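Mannose-specific lectin 2 chain 1 (Colocasia esculenta, PDB 5T20) forms one chain of a mannose-specific bulb-type lectin that agglutinates rabbit erythrocytes. Local coordinates at residues Asp30-Leu35 against Asn43-Gly48. Sequence-based numbering, arbitrary orientation.
Sequences DCNLVL and NTANNG. With MAN (alpha-D-mannopyranose), chain S; MAN (alpha-D-mannopyranose), chain B.
The side chain of Asn32 lies against Ala45, its CB 3.8 Å from Ala45 N, at a mannose site of the bulb-type lectin domain. Asp30, Cys31 and Asn32 are mannose-binding residues, in what is assigned as a carbohydrate-binding motif, and lead into strand 33-36. Segment 43-48 is the loop after strand 40-41, with a type II beta turn from Thr44 to Asn47. Asn32 turns CG away from its own backbone N (chi1 -154°), which sets the amide between loop and sugar. OD1 accepts from Thr44 N at 3.1 Å, the donor standing above the carbonyl plane. ND2 donates to O2 of one mannose, in a nearly straight bond, and to Gln41, which shares in mannose binding. Asp30 OD2 accepts from the same mannose O2 at 2.7 Å, so that two side chains grip one hydroxyl. Asp30 also holds itself in place: OD1 takes the backbone N-H of Asn32 in an Asx turn. A water bridges Asp30 OD2 and Asn46 OD1, linking the carboxylate to the turn. Next to the site, Cys31 CB packs on the carbonyl oxygens of Thr44 and Gly48, and its sulfur forms the disulfide with Cys51. Thr44 OG1 donates to Cys31 O and is also hydrogen-bonded to Ser42 OG. Asn46 N, in the turn, donates to Asp30 O at 2.7 Å.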
loop_
_atom_site.group_PDB
_atom_site.type_symbol
_atom_site.label_atom_id
_atom_site.label_comp_id
_atom_site.label_asym_id
_atom_site.label_seq_id
_atom_site.Cartn_x
_atom_site.Cartn_y
_atom_site.Cartn_z
ATOM N N ASP C 30 15.699 6.152 20.644
ATOM C CA ASP C 30 17.152 6.274 20.481
ATOM C C ASP C 30 17.554 6.585 19.012
ATOM O O ASP C 30 18.735 6.505 18.700
ATOM C CB ASP C 30 17.874 4.995 20.973
ATOM C CG ASP C 30 17.819 3.780 20.054
ATOM O OD1 ASP C 30 16.940 3.738 19.162
ATOM O OD2 ASP C 30 18.645 2.877 20.227
ATOM N N CYS C 31 16.572 6.875 18.114
ATOM C CA CYS C 31 16.750 7.246 16.682
ATOM C C CYS C 31 16.972 6.032 15.757
ATOM O O CYS C 31 17.159 6.210 14.546
ATOM C CB CYS C 31 17.870 8.269 16.499
ATOM S SG CYS C 31 17.610 9.417 15.116
ATOM N N ASN C 32 17.012 4.824 16.304
ATOM C CA ASN C 32 17.208 3.662 15.438
ATOM C C ASN C 32 15.871 3.201 14.897
ATOM O O ASN C 32 14.906 3.046 15.660
ATOM C CB ASN C 32 17.919 2.508 16.177
ATOM C CG ASN C 32 18.707 1.564 15.282
ATOM O OD1 ASN C 32 18.857 1.776 14.077
ATOM N ND2 ASN C 32 19.224 0.481 15.858
ATOM N N LEU C 33 15.788 3.021 13.570
ATOM C CA LEU C 33 14.557 2.524 12.941
ATOM C C LEU C 33 14.755 1.037 12.789
ATOM O O LEU C 33 15.607 0.627 12.017
ATOM C CB LEU C 33 14.272 3.240 11.598
ATOM C CG LEU C 33 13.089 2.716 10.744
ATOM C CD1 LEU C 33 11.715 3.069 11.382
ATOM C CD2 LEU C 33 13.133 3.332 9.335
ATOM N N VAL C 34 14.052 0.233 13.604
ATOM C CA VAL C 34 14.305 -1.202 13.669
ATOM C C VAL C 34 13.099 -2.008 13.221
ATOM O O VAL C 34 11.998 -1.818 13.743
ATOM C CB VAL C 34 14.748 -1.641 15.103
ATOM C CG1 VAL C 34 15.074 -3.135 15.150
ATOM C CG2 VAL C 34 15.933 -0.824 15.600
ATOM N N LEU C 35 13.340 -2.935 12.281
ATOM C CA LEU C 35 12.359 -3.888 11.772
ATOM C C LEU C 35 12.540 -5.189 12.572
ATOM O O LEU C 35 13.332 -6.052 12.202
ATOM C CB LEU C 35 12.548 -4.076 10.253
ATOM C CG LEU C 35 11.585 -5.003 9.440
ATOM C CD1 LEU C 35 10.174 -5.048 10.010
ATOM C CD2 LEU C 35 11.552 -4.597 7.973
ATOM N N ASN C 43 20.500 1.495 11.588
ATOM C CA ASN C 43 21.812 1.560 12.256
ATOM C C ASN C 43 22.152 2.993 12.674
ATOM O O ASN C 43 23.288 3.449 12.503
ATOM C CB ASN C 43 22.947 0.966 11.383
ATOM C CG ASN C 43 23.112 -0.512 11.560
ATOM O OD1 ASN C 43 23.322 -0.999 12.669
ATOM N ND2 ASN C 43 23.038 -1.257 10.473
ATOM N N THR C 44 21.156 3.689 13.241
ATOM C CA THR C 44 21.279 5.072 13.652
ATOM C C THR C 44 20.944 5.244 15.134
ATOM O O THR C 44 20.500 6.318 15.532
ATOM C CB THR C 44 20.405 5.954 12.739
ATOM O OG1 THR C 44 19.108 5.361 12.675
ATOM C CG2 THR C 44 20.981 6.091 11.327
ATOM N N ALA C 45 21.250 4.233 15.971
ATOM C CA ALA C 45 21.055 4.320 17.416
ATOM C C ALA C 45 21.959 5.413 17.998
ATOM O O ALA C 45 23.135 5.500 17.632
ATOM C CB ALA C 45 21.341 2.972 18.079
ATOM N N ASN C 46 21.382 6.280 18.869
ATOM C CA ASN C 46 22.036 7.422 19.534
ATOM C C ASN C 46 22.425 8.551 18.550
ATOM O O ASN C 46 23.231 9.414 18.911
ATOM C CB ASN C 46 23.296 6.962 20.304
ATOM C CG ASN C 46 23.163 5.680 21.081
ATOM O OD1 ASN C 46 22.102 5.374 21.644
ATOM N ND2 ASN C 46 24.217 4.853 21.037
ATOM N N ASN C 47 21.858 8.566 17.323
ATOM C CA ASN C 47 22.179 9.590 16.301
ATOM C C ASN C 47 21.298 10.844 16.408
ATOM O O ASN C 47 21.419 11.765 15.581
ATOM C CB ASN C 47 22.070 9.008 14.881
ATOM C CG ASN C 47 23.246 8.181 14.431
ATOM O OD1 ASN C 47 23.908 7.496 15.217
ATOM N ND2 ASN C 47 23.527 8.226 13.139
ATOM N N GLY C 48 20.450 10.886 17.423
ATOM C CA GLY C 48 19.556 12.005 17.665
ATOM C C GLY C 48 18.429 11.698 18.628
ATOM O O GLY C 48 18.222 10.549 19.033
HETATM C C1 MAN S . 20.445 -1.071 19.065
HETATM C C2 MAN S . 19.298 -0.289 19.744
HETATM C C3 MAN S . 18.248 -1.257 20.281
HETATM C C4 MAN S . 17.805 -2.196 19.169
HETATM C C5 MAN S . 19.003 -2.875 18.495
HETATM C C6 MAN S . 18.516 -3.694 17.284
HETATM O O1 MAN S . 21.130 -1.884 20.020
HETATM O O2 MAN S . 18.678 0.578 18.778
HETATM O O3 MAN S . 17.096 -0.515 20.746
HETATM O O4 MAN S . 16.976 -3.178 19.748
HETATM O O5 MAN S . 19.941 -1.885 18.019
HETATM O O6 MAN S . 19.623 -4.390 16.690
HETATM C C1 MAN B . 16.676 -0.902 22.069
HETATM C C2 MAN B . 15.293 -0.286 22.323
HETATM C C3 MAN B . 15.415 1.246 22.447
HETATM C C4 MAN B . 16.412 1.605 23.539
HETATM C C5 MAN B . 17.771 0.958 23.209
HETATM C C6 MAN B . 18.807 1.337 24.260
HETATM O O2 MAN B . 14.726 -0.825 23.534
HETATM O O3 MAN B . 14.143 1.805 22.818
HETATM O O4 MAN B . 16.521 3.070 23.631
HETATM O O5 MAN B . 17.649 -0.491 23.102
HETATM O O6 MAN B . 18.436 0.757 25.511
HETATM O O HOH W 1 20.579 3.153 21.884
#